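Side-chain contacts in nitroalkane oxidase (Podospora anserina, PDB 3MKH), which oxidises nitroalkanes to aldehydes or ketones with FAD, releasing nitrite and turning molecular oxygen into hydrogen peroxide: residues 16-21 and 82-87; 231-236 and 388-393; 318-323 and 364-369. One frame throughout, in Å; residues are numbered along the deposited sequence.

Contact 1 of 3, residues 16-21 and 82-87; sequences QAARSL and VEECYS
The carboxylate of Glu84 carries Arg19 over one of its faces: Arg19 CG sits almost directly above Glu84 CD, 3.8 Å away. The guanidinium plane of Arg19 is turned 57° from the carboxylate plane, and its NE stays 5.1 Å from Glu84 OE2, too far for a salt bridge, although the opposite charges probably still attract. Instead Arg19 NH1 donates to OE1 of Gln16, one turn earlier on its own helix, meeting a lone pair in the carbonyl plane while the amide oxygen lies somewhat out of the guanidinium plane. Glu84 OE1 is held by a salt bridge to Arg286 on helix 262-298. Water 1 donates both to Glu84 OE2, at 2.8 Å, and to Arg19 O, so the helices share a polar bridge with no direct hydrogen bond between the two segments. These are helices 9-33 and 75-88 of the acyl-CoA dehydrogenase N-terminal helical domain, whose axes here run nearly parallel, 25° apart, and approach to 8.8 Å. At the closest backbone level Ala18 CB meets Glu84 CB at 3.8 Å. With its CG anti to the backbone N (chi1 177°), Glu84 lays that methylene against Arg19 N, and the bend at chi2 turns the carboxylate flat beneath Arg19 CG. Further along, Leu21 CD2 touches Cys85 SG at 4.4 Å; Cys85 also packs on Ala93 and Phe97 of helix 90-109.

Contact 2 of 3, residues 231-236 and 388-393; sequences ATPGHT and LLNTAV
Gly234 and Thr391 bring the loop 231-236 to the helix 385-392 at a CA-CA distance of 4.9 Å, an approach permitted by the missing side chain of Gly234, and the next residue, His235, turns through a left-handed helical conformation. Its imidazole then crosses Thr391 at about a right angle. The methyl Thr391 CG2 meets His235 CE1 obliquely at 3.3 Å, a tight contact, while Thr391 O lies in plane at the ring edge. Water 2 sits over one ring face toward its rim; it accepts from His235 N at 2.7 Å and donates to Thr391 OG1 at 2.8 Å, the hydroxyl itself bonding to Asp387 O. With chi1 at -59° OG1 lies beside the backbone N and CG2 is anti to it, which points the methyl at the imidazole. One residue before Gly234, Pro233 CB packs on Asn390 OD1 at 3.6 Å; the Asn390 amide is hydrogen-bonded to Asn390 of the third subunit. His235 NE2 bonds to Tyr86 OH and ND1 to Tyr379 OH of the third subunit, so an alanine in place of His235 would probably leave both hydroxyls without this mate and uncover the Thr391 methyl. The two segments touch mainly through carbon, whereas the polar atoms look to water, tyrosines and a neighbouring subunit; with the His235 side chain about 5 Å from a bound FAD at the nearest atoms, this buried network probably fixes the ring's rotation beside the cofactor.

Contact 3 of 3, residues 318-323 and 364-369; sequences SGVKIQ and VKACTD
Val320 pushes its two methyls against Ala366 and Asp369, residues one turn apart on the facing helix. CG1 meets Ala366 CB at 3.9 Å, methyl to methyl, while CG2 reaches Asp369 CB at 3.9 Å and comes equally close to Ala366 O. This fork follows from chi1 (172°), which sets CG1 anti to the backbone N and CG2 beside it. Val320 and Asp369 lie alongside one another, pointing opposite ways, and it is the aspartate methylene that touches the valine. The carboxylate is turned instead to its own helix: Lys365 NZ forms a salt bridge with Asp369 OD2 at 2.8 Å, one turn apart in the sequence, meeting the oxygen on the syn side and 19° out of the carboxylate plane. That bond probably steadies the Asp369 side chain in its place. No hydrogen bond joins the two segments, and the backbones come nearest at Val320 and Ala366, with CA atoms 5.5 Å apart. Phe289 of helix 262-298 packs on Val320 and Met285 on Ala366, closing a three-helix junction, while Lys321 turns to the second subunit and bridges to its Glu350. Helices 311-340 and 345-374 are consecutive and run in opposite directions here, an antiparallel pair of the C-terminal helical bundle of the acyl-CoA dehydrogenase fold; the second helix leads on to FAD-binding Asn372, close to Asp369.

Overall arrangement
All three contacts are largely buried, but contact 1 has its fringe at the surface, where Arg19 is exposed. It joins two helices of the N-terminal domain through carbon contacts along a glutamate chain and a water bridge, with opposite charges nearby but not paired; contact 3 joins two of the C-terminal bundle almost wholly through carbon. Contact 2, a loop on a helix, lies nearest the cofactor and is the one most engaged with the third subunit. Contacts 1 and 2 meet where Tyr86 reaches His235. Contacts 2 and 3 share packing of helix 385-392 on helix 345-374, through Leu389 on Cys367. Contacts 1 and 3 do not touch, yet helix 262-298 borders all three.

Contact 1 of 3, residues 16-21 and 82-87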
ATOM      1  N   GLN A  16     -14.117  16.609  27.919  1.00 26.68           N
ATOM      2  CA  GLN A  16     -15.482  16.452  28.414  1.00 28.50           C
ATOM      3  C   GLN A  16     -16.441  17.491  27.827  1.00 25.91           C
ATOM      4  O   GLN A  16     -17.565  17.152  27.430  1.00 26.10           O
ATOM      5  CB  GLN A  16     -15.519  16.466  29.948  1.00 31.42           C
ATOM      6  CG  GLN A  16     -14.840  15.261  30.581  1.00 31.66           C
ATOM      7  CD  GLN A  16     -15.421  13.947  30.087  1.00 40.17           C
ATOM      8  OE1 GLN A  16     -16.613  13.859  29.751  1.00 42.26           O
ATOM      9  NE2 GLN A  16     -14.583  12.915  30.031  1.00 38.02           N
ATOM     10  N   ALA A  17     -15.999  18.744  27.755  1.00 23.41           N
ATOM     11  CA  ALA A  17     -16.807  19.787  27.117  1.00 28.37           C
ATOM     12  C   ALA A  17     -17.051  19.481  25.632  1.00 28.31           C
ATOM     13  O   ALA A  17     -18.143  19.721  25.112  1.00 24.46           O
ATOM     14  CB  ALA A  17     -16.146  21.154  27.268  1.00 28.43           C
ATOM     15  N   ALA A  18     -16.031  18.963  24.953  1.00 23.39           N
ATOM     16  CA  ALA A  18     -16.170  18.615  23.534  1.00 25.54           C
ATOM     17  C   ALA A  18     -17.238  17.531  23.339  1.00 21.87           C
ATOM     18  O   ALA A  18     -18.071  17.619  22.434  1.00 25.13           O
ATOM     19  CB  ALA A  18     -14.832  18.159  22.966  1.00 26.53           C
ATOM     20  N   ARG A  19     -17.210  16.510  24.190  1.00 23.28           N
ATOM     21  CA  ARG A  19     -18.217  15.448  24.125  1.00 26.64           C
ATOM     22  C   ARG A  19     -19.623  16.033  24.264  1.00 27.22           C
ATOM     23  O   ARG A  19     -20.546  15.690  23.506  1.00 23.78           O
ATOM     24  CB  ARG A  19     -17.976  14.406  25.217  1.00 24.59           C
ATOM     25  CG  ARG A  19     -16.677  13.625  25.078  1.00 26.04           C
ATOM     26  CD  ARG A  19     -16.505  12.668  26.260  1.00 27.33           C
ATOM     27  NE  ARG A  19     -17.457  11.568  26.189  1.00 35.03           N
ATOM     28  CZ  ARG A  19     -18.475  11.401  27.021  1.00 41.65           C
ATOM     29  NH1 ARG A  19     -18.666  12.254  28.024  1.00 51.74           N
ATOM     30  NH2 ARG A  19     -19.295  10.370  26.858  1.00 37.32           N
ATOM     31  N   SER A  20     -19.783  16.931  25.229  1.00 22.46           N
ATOM     32  CA  SER A  20     -21.078  17.555  25.489  1.00 26.41           C
ATOM     33  C   SER A  20     -21.536  18.472  24.339  1.00 27.69           C
ATOM     34  O   SER A  20     -22.696  18.441  23.912  1.00 23.95           O
ATOM     35  CB  SER A  20     -21.018  18.330  26.820  1.00 24.67           C
ATOM     36  OG  SER A  20     -22.272  18.898  27.143  1.00 29.52           O
ATOM     37  N   LEU A  21     -20.621  19.290  23.830  1.00 23.43           N
ATOM     38  CA  LEU A  21     -20.939  20.155  22.699  1.00 25.35           C
ATOM     39  C   LEU A  21     -21.379  19.362  21.467  1.00 25.78           C
ATOM     40  O   LEU A  21     -22.399  19.674  20.817  1.00 26.21           O
ATOM     41  CB  LEU A  21     -19.719  20.985  22.330  1.00 29.00           C
ATOM     42  CG  LEU A  21     -20.113  22.057  21.314  1.00 37.99           C
ATOM     43  CD1 LEU A  21     -20.405  23.352  22.061  1.00 36.56           C
ATOM     44  CD2 LEU A  21     -19.041  22.255  20.265  1.00 38.17           C
ATOM     45  N   VAL A  82     -11.589  19.103  18.095  1.00 21.54           N
ATOM     46  CA  VAL A  82     -11.845  18.759  16.695  1.00 22.64           C
ATOM     47  C   VAL A  82     -12.023  17.246  16.476  1.00 21.36           C
ATOM     48  O   VAL A  82     -12.904  16.821  15.718  1.00 21.04           O
ATOM     49  CB  VAL A  82     -10.739  19.318  15.767  1.00 21.30           C
ATOM     50  CG1 VAL A  82     -10.883  18.761  14.374  1.00 21.00           C
ATOM     51  CG2 VAL A  82     -10.807  20.845  15.733  1.00 20.49           C
ATOM     52  N   GLU A  83     -11.197  16.439  17.142  1.00 21.67           N
ATOM     53  CA  GLU A  83     -11.304  14.987  17.021  1.00 22.88           C
ATOM     54  C   GLU A  83     -12.688  14.523  17.482  1.00 23.56           C
ATOM     55  O   GLU A  83     -13.369  13.755  16.791  1.00 21.27           O
ATOM     56  CB  GLU A  83     -10.193  14.251  17.822  1.00 20.16           C
ATOM     57  CG  GLU A  83     -10.405  12.719  17.865  1.00 21.50           C
ATOM     58  CD  GLU A  83      -9.507  11.974  18.871  1.00 24.29           C
ATOM     59  OE1 GLU A  83      -8.513  12.560  19.347  1.00 23.69           O
ATOM     60  OE2 GLU A  83      -9.810  10.794  19.187  1.00 24.42           O
ATOM     61  N   GLU A  84     -13.100  14.988  18.657  1.00 20.59           N
ATOM     62  CA  GLU A  84     -14.394  14.608  19.177  1.00 22.04           C
ATOM     63  C   GLU A  84     -15.528  15.047  18.230  1.00 23.55           C
ATOM     64  O   GLU A  84     -16.424  14.260  17.918  1.00 22.27           O
ATOM     65  CB  GLU A  84     -14.596  15.185  20.589  1.00 21.69           C
ATOM     66  CG  GLU A  84     -15.986  14.894  21.184  1.00 24.01           C
ATOM     67  CD  GLU A  84     -16.287  13.395  21.316  1.00 23.31           C
ATOM     68  OE1 GLU A  84     -15.344  12.569  21.389  1.00 23.96           O
ATOM     69  OE2 GLU A  84     -17.478  13.049  21.356  1.00 26.56           O
ATOM     70  N   CYS A  85     -15.494  16.298  17.773  1.00 20.95           N
ATOM     71  CA  CYS A  85     -16.566  16.796  16.906  1.00 24.80           C
ATOM     72  C   CYS A  85     -16.661  16.014  15.605  1.00 23.44           C
ATOM     73  O   CYS A  85     -17.762  15.649  15.175  1.00 24.49           O
ATOM     74  CB  CYS A  85     -16.414  18.290  16.619  1.00 21.48           C
ATOM     75  SG  CYS A  85     -16.699  19.297  18.065  1.00 24.85           S
ATOM     76  N   TYR A  86     -15.517  15.738  14.991  1.00 21.14           N
ATOM     77  CA  TYR A  86     -15.496  14.966  13.761  1.00 22.20           C
ATOM     78  C   TYR A  86     -15.898  13.506  13.927  1.00 26.24           C
ATOM     79  O   TYR A  86     -16.387  12.881  12.982  1.00 25.30           O
ATOM     80  CB  TYR A  86     -14.148  15.088  13.026  1.00 24.13           C
ATOM     81  CG  TYR A  86     -14.265  15.974  11.819  1.00 22.71           C
ATOM     82  CD1 TYR A  86     -14.635  17.306  11.965  1.00 23.49           C
ATOM     83  CD2 TYR A  86     -14.064  15.481  10.538  1.00 22.02           C
ATOM     84  CE1 TYR A  86     -14.778  18.134  10.880  1.00 22.90           C
ATOM     85  CE2 TYR A  86     -14.216  16.316   9.422  1.00 19.25           C
ATOM     86  CZ  TYR A  86     -14.569  17.639   9.616  1.00 21.89           C
ATOM     87  OH  TYR A  86     -14.718  18.499   8.556  1.00 25.05           O
ATOM     88  N   SER A  87     -15.711  12.957  15.120  1.00 20.97           N
ATOM     89  CA  SER A  87     -16.131  11.590  15.346  1.00 21.06           C
ATOM     90  C   SER A  87     -17.654  11.527  15.415  1.00 22.86           C
ATOM     91  O   SER A  87     -18.237  10.451  15.349  1.00 22.52           O
ATOM     92  CB  SER A  87     -15.519  11.030  16.639  1.00 24.28           C
ATOM     93  OG  SER A  87     -16.212  11.504  17.790  1.00 24.44           O
TER
HETATM   94  O   HOH W   1     -20.100  13.366  22.176  1.00 25.69           O

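Contact 2 of 3, residues 231-236 and 388-393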
ATOM      1  N   ALA A 231     -22.497  21.196  -4.961  1.00 24.49           N
ATOM      2  CA  ALA A 231     -22.972  19.992  -4.288  1.00 26.52           C
ATOM      3  C   ALA A 231     -21.782  19.042  -4.076  1.00 23.75           C
ATOM      4  O   ALA A 231     -20.982  18.819  -4.986  1.00 24.03           O
ATOM      5  CB  ALA A 231     -24.069  19.321  -5.125  1.00 27.03           C
ATOM      6  N   THR A 232     -21.679  18.487  -2.872  1.00 22.67           N
ATOM      7  CA  THR A 232     -20.517  17.697  -2.465  1.00 21.83           C
ATOM      8  C   THR A 232     -21.017  16.372  -1.859  1.00 22.81           C
ATOM      9  O   THR A 232     -22.126  16.319  -1.331  1.00 22.86           O
ATOM     10  CB  THR A 232     -19.627  18.504  -1.427  1.00 23.02           C
ATOM     11  OG1 THR A 232     -20.398  18.824  -0.262  1.00 23.79           O
ATOM     12  CG2 THR A 232     -19.132  19.826  -2.031  1.00 22.35           C
ATOM     13  N   PRO A 233     -20.217  15.287  -1.946  1.00 23.46           N
ATOM     14  CA  PRO A 233     -20.710  13.983  -1.462  1.00 21.31           C
ATOM     15  C   PRO A 233     -20.761  13.841   0.064  1.00 20.81           C
ATOM     16  O   PRO A 233     -21.484  12.978   0.561  1.00 21.93           O
ATOM     17  CB  PRO A 233     -19.701  12.989  -2.055  1.00 21.16           C
ATOM     18  CG  PRO A 233     -18.463  13.770  -2.198  1.00 21.30           C
ATOM     19  CD  PRO A 233     -18.894  15.168  -2.584  1.00 21.92           C
ATOM     20  N   GLY A 234     -19.989  14.654   0.784  1.00 18.90           N
ATOM     21  CA  GLY A 234     -20.127  14.799   2.228  1.00 21.64           C
ATOM     22  C   GLY A 234     -20.045  16.283   2.595  1.00 20.58           C
ATOM     23  O   GLY A 234     -19.983  17.131   1.709  1.00 18.77           O
ATOM     24  N   HIS A 235     -20.039  16.599   3.886  1.00 19.47           N
ATOM     25  CA  HIS A 235     -20.079  18.000   4.332  1.00 19.68           C
ATOM     26  C   HIS A 235     -21.215  18.752   3.617  1.00 20.48           C
ATOM     27  O   HIS A 235     -21.024  19.849   3.077  1.00 17.81           O
ATOM     28  CB  HIS A 235     -18.739  18.689   4.079  1.00 20.09           C
ATOM     29  CG  HIS A 235     -17.586  18.069   4.816  1.00 21.68           C
ATOM     30  ND1 HIS A 235     -16.836  17.036   4.295  1.00 20.12           N
ATOM     31  CD2 HIS A 235     -17.055  18.338   6.034  1.00 22.08           C
ATOM     32  CE1 HIS A 235     -15.889  16.699   5.156  1.00 23.44           C
ATOM     33  NE2 HIS A 235     -16.000  17.473   6.222  1.00 20.18           N
ATOM     34  N   THR A 236     -22.397  18.149   3.625  1.00 18.88           N
ATOM     35  CA  THR A 236     -23.530  18.649   2.835  1.00 21.21           C
ATOM     36  C   THR A 236     -24.197  19.905   3.426  1.00 24.51           C
ATOM     37  O   THR A 236     -25.015  20.550   2.761  1.00 19.13           O
ATOM     38  CB  THR A 236     -24.587  17.553   2.621  1.00 21.05           C
ATOM     39  OG1 THR A 236     -25.205  17.214   3.873  1.00 20.28           O
ATOM     40  CG2 THR A 236     -23.940  16.299   2.014  1.00 24.12           C
ATOM     41  N   LEU A 388     -18.997   8.151   6.162  1.00 20.69           N
ATOM     42  CA  LEU A 388     -17.633   8.294   6.702  1.00 18.91           C
ATOM     43  C   LEU A 388     -16.602   8.389   5.577  1.00 17.43           C
ATOM     44  O   LEU A 388     -15.778   9.293   5.563  1.00 21.09           O
ATOM     45  CB  LEU A 388     -17.278   7.152   7.664  1.00 20.60           C
ATOM     46  CG  LEU A 388     -17.897   7.334   9.052  1.00 23.06           C
ATOM     47  CD1 LEU A 388     -17.946   6.008   9.785  1.00 23.47           C
ATOM     48  CD2 LEU A 388     -17.076   8.358   9.824  1.00 22.03           C
ATOM     49  N   LEU A 389     -16.649   7.450   4.634  1.00 18.23           N
ATOM     50  CA  LEU A 389     -15.764   7.496   3.458  1.00 18.56           C
ATOM     51  C   LEU A 389     -15.890   8.832   2.693  1.00 19.26           C
ATOM     52  O   LEU A 389     -14.903   9.499   2.385  1.00 18.83           O
ATOM     53  CB  LEU A 389     -16.112   6.331   2.506  1.00 17.38           C
ATOM     54  CG  LEU A 389     -15.305   6.324   1.206  1.00 19.72           C
ATOM     55  CD1 LEU A 389     -13.809   6.349   1.544  1.00 22.28           C
ATOM     56  CD2 LEU A 389     -15.648   5.114   0.329  1.00 18.61           C
ATOM     57  N   ASN A 390     -17.118   9.225   2.384  1.00 17.99           N
ATOM     58  CA  ASN A 390     -17.325  10.446   1.623  1.00 22.00           C
ATOM     59  C   ASN A 390     -16.975  11.722   2.378  1.00 20.30           C
ATOM     60  O   ASN A 390     -16.821  12.779   1.772  1.00 21.50           O
ATOM     61  CB  ASN A 390     -18.734  10.506   1.059  1.00 19.76           C
ATOM     62  CG  ASN A 390     -18.891   9.596  -0.133  1.00 22.03           C
ATOM     63  OD1 ASN A 390     -18.261   9.812  -1.154  1.00 24.03           O
ATOM     64  ND2 ASN A 390     -19.687   8.544   0.011  1.00 24.68           N
ATOM     65  N   THR A 391     -16.844  11.617   3.691  1.00 16.92           N
ATOM     66  CA  THR A 391     -16.291  12.721   4.481  1.00 16.83           C
ATOM     67  C   THR A 391     -14.773  12.658   4.405  1.00 19.23           C
ATOM     68  O   THR A 391     -14.090  13.659   4.158  1.00 21.19           O
ATOM     69  CB  THR A 391     -16.770  12.635   5.958  1.00 19.32           C
ATOM     70  OG1 THR A 391     -18.203  12.678   5.994  1.00 21.17           O
ATOM     71  CG2 THR A 391     -16.205  13.803   6.795  1.00 18.70           C
ATOM     72  N   ALA A 392     -14.238  11.459   4.600  1.00 17.54           N
ATOM     73  CA  ALA A 392     -12.794  11.278   4.687  1.00 20.34           C
ATOM     74  C   ALA A 392     -12.056  11.692   3.411  1.00 20.37           C
ATOM     75  O   ALA A 392     -10.944  12.252   3.474  1.00 17.80           O
ATOM     76  CB  ALA A 392     -12.470   9.806   5.053  1.00 16.60           C
ATOM     77  N   VAL A 393     -12.655  11.441   2.245  1.00 18.18           N
ATOM     78  CA  VAL A 393     -11.921  11.731   1.005  1.00 21.69           C
ATOM     79  C   VAL A 393     -11.632  13.213   0.774  1.00 16.65           C
ATOM     80  O   VAL A 393     -10.762  13.548  -0.026  1.00 20.02           O
ATOM     81  CB  VAL A 393     -12.565  11.107  -0.268  1.00 24.55           C
ATOM     82  CG1 VAL A 393     -12.624   9.613  -0.145  1.00 25.12           C
ATOM     83  CG2 VAL A 393     -13.931  11.697  -0.524  1.00 22.03           C
TER
HETATM   84  O   HOH W   2     -19.855  14.923   6.014  1.00 26.87           O

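Contact 3 of 3, residues 318-323 and 364-369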
ATOM      1  N   SER A 318      -7.941  -4.288  13.719  1.00 24.29           N
ATOM      2  CA  SER A 318      -6.760  -3.930  14.490  1.00 26.33           C
ATOM      3  C   SER A 318      -5.838  -3.054  13.642  1.00 25.10           C
ATOM      4  O   SER A 318      -5.186  -2.144  14.158  1.00 24.07           O
ATOM      5  CB  SER A 318      -6.045  -5.173  15.058  1.00 28.70           C
ATOM      6  OG  SER A 318      -5.503  -5.975  14.029  1.00 31.30           O
ATOM      7  N   GLY A 319      -5.808  -3.298  12.333  1.00 23.51           N
ATOM      8  CA  GLY A 319      -5.058  -2.436  11.437  1.00 20.40           C
ATOM      9  C   GLY A 319      -5.541  -0.990  11.510  1.00 22.54           C
ATOM     10  O   GLY A 319      -4.749  -0.062  11.625  1.00 23.37           O
ATOM     11  N   VAL A 320      -6.855  -0.796  11.450  1.00 18.76           N
ATOM     12  CA  VAL A 320      -7.412   0.535  11.627  1.00 22.26           C
ATOM     13  C   VAL A 320      -7.062   1.122  13.001  1.00 20.02           C
ATOM     14  O   VAL A 320      -6.701   2.284  13.097  1.00 21.84           O
ATOM     15  CB  VAL A 320      -8.944   0.545  11.439  1.00 21.30           C
ATOM     16  CG1 VAL A 320      -9.502   1.914  11.817  1.00 21.58           C
ATOM     17  CG2 VAL A 320      -9.314   0.177   9.987  1.00 22.39           C
ATOM     18  N   LYS A 321      -7.179   0.324  14.064  1.00 20.78           N
ATOM     19  CA  LYS A 321      -6.840   0.812  15.411  1.00 20.84           C
ATOM     20  C   LYS A 321      -5.381   1.286  15.487  1.00 21.93           C
ATOM     21  O   LYS A 321      -5.066   2.343  16.041  1.00 23.51           O
ATOM     22  CB  LYS A 321      -7.104  -0.276  16.458  1.00 21.41           C
ATOM     23  CG  LYS A 321      -6.995   0.191  17.920  1.00 22.83           C
ATOM     24  CD  LYS A 321      -7.952   1.318  18.217  1.00 23.19           C
ATOM     25  CE  LYS A 321      -8.304   1.374  19.698  1.00 26.80           C
ATOM     26  NZ  LYS A 321      -7.115   1.642  20.566  1.00 29.00           N
ATOM     27  N   ILE A 322      -4.477   0.498  14.923  1.00 20.40           N
ATOM     28  CA  ILE A 322      -3.067   0.867  14.949  1.00 21.52           C
ATOM     29  C   ILE A 322      -2.826   2.202  14.248  1.00 23.40           C
ATOM     30  O   ILE A 322      -2.156   3.096  14.778  1.00 23.33           O
ATOM     31  CB  ILE A 322      -2.209  -0.233  14.311  1.00 24.38           C
ATOM     32  CG1 ILE A 322      -2.154  -1.453  15.252  1.00 22.50           C
ATOM     33  CG2 ILE A 322      -0.814   0.304  14.011  1.00 24.10           C
ATOM     34  CD1 ILE A 322      -1.944  -2.789  14.551  1.00 27.60           C
ATOM     35  N   GLN A 323      -3.373   2.343  13.047  1.00 21.55           N
ATOM     36  CA  GLN A 323      -3.197   3.577  12.280  1.00 22.29           C
ATOM     37  C   GLN A 323      -3.756   4.789  13.016  1.00 21.21           C
ATOM     38  O   GLN A 323      -3.172   5.888  12.962  1.00 20.53           O
ATOM     39  CB  GLN A 323      -3.838   3.432  10.897  1.00 24.04           C
ATOM     40  CG  GLN A 323      -3.133   2.389   9.996  1.00 22.22           C
ATOM     41  CD  GLN A 323      -1.742   2.842   9.577  1.00 30.82           C
ATOM     42  OE1 GLN A 323      -1.538   4.005   9.213  1.00 30.96           O
ATOM     43  NE2 GLN A 323      -0.782   1.924   9.620  1.00 30.86           N
ATOM     44  N   VAL A 364      -8.915   7.993   4.915  1.00 16.45           N
ATOM     45  CA  VAL A 364      -9.493   7.380   3.710  1.00 18.87           C
ATOM     46  C   VAL A 364      -9.257   5.855   3.699  1.00 22.37           C
ATOM     47  O   VAL A 364     -10.186   5.075   3.495  1.00 22.40           O
ATOM     48  CB  VAL A 364      -8.930   8.032   2.416  1.00 19.17           C
ATOM     49  CG1 VAL A 364      -9.503   7.358   1.170  1.00 24.49           C
ATOM     50  CG2 VAL A 364      -9.218   9.545   2.421  1.00 17.65           C
ATOM     51  N   LYS A 365      -8.017   5.442   3.951  1.00 21.11           N
ATOM     52  CA  LYS A 365      -7.663   4.020   4.049  1.00 24.62           C
ATOM     53  C   LYS A 365      -8.449   3.272   5.153  1.00 22.84           C
ATOM     54  O   LYS A 365      -8.887   2.151   4.949  1.00 21.37           O
ATOM     55  CB  LYS A 365      -6.141   3.882   4.240  1.00 24.08           C
ATOM     56  CG  LYS A 365      -5.613   2.475   4.555  1.00 30.25           C
ATOM     57  CD  LYS A 365      -6.049   1.437   3.528  1.00 35.42           C
ATOM     58  CE  LYS A 365      -5.145   0.181   3.581  1.00 41.41           C
ATOM     59  NZ  LYS A 365      -4.754  -0.266   4.979  1.00 40.20           N
ATOM     60  N   ALA A 366      -8.639   3.904   6.310  1.00 18.43           N
ATOM     61  CA  ALA A 366      -9.430   3.313   7.379  1.00 19.76           C
ATOM     62  C   ALA A 366     -10.873   3.099   6.958  1.00 19.79           C
ATOM     63  O   ALA A 366     -11.476   2.086   7.306  1.00 22.09           O
ATOM     64  CB  ALA A 366      -9.395   4.197   8.622  1.00 18.06           C
ATOM     65  N   CYS A 367     -11.451   4.087   6.273  1.00 20.74           N
ATOM     66  CA  CYS A 367     -12.842   3.979   5.860  1.00 21.19           C
ATOM     67  C   CYS A 367     -13.025   2.866   4.820  1.00 22.06           C
ATOM     68  O   CYS A 367     -14.005   2.116   4.878  1.00 21.38           O
ATOM     69  CB  CYS A 367     -13.375   5.329   5.368  1.00 21.35           C
ATOM     70  SG  CYS A 367     -13.603   6.548   6.698  1.00 23.43           S
ATOM     71  N   THR A 368     -12.074   2.736   3.891  1.00 21.97           N
ATOM     72  CA  THR A 368     -12.171   1.676   2.882  1.00 25.96           C
ATOM     73  C   THR A 368     -11.959   0.306   3.525  1.00 26.71           C
ATOM     74  O   THR A 368     -12.651  -0.653   3.181  1.00 23.85           O
ATOM     75  CB  THR A 368     -11.215   1.889   1.648  1.00 26.76           C
ATOM     76  OG1 THR A 368      -9.874   2.137   2.088  1.00 28.79           O
ATOM     77  CG2 THR A 368     -11.677   3.080   0.828  1.00 30.43           C
ATOM     78  N   ASP A 369     -11.013   0.221   4.462  1.00 25.19           N
ATOM     79  CA  ASP A 369     -10.775  -1.028   5.196  1.00 24.63           C
ATOM     80  C   ASP A 369     -12.008  -1.458   5.969  1.00 26.32           C
ATOM     81  O   ASP A 369     -12.368  -2.635   5.991  1.00 21.30           O
ATOM     82  CB  ASP A 369      -9.624  -0.873   6.197  1.00 24.74           C
ATOM     83  CG  ASP A 369      -8.266  -1.098   5.573  1.00 32.21           C
ATOM     84  OD1 ASP A 369      -8.203  -1.590   4.426  1.00 35.33           O
ATOM     85  OD2 ASP A 369      -7.251  -0.792   6.242  1.00 32.70           O
TER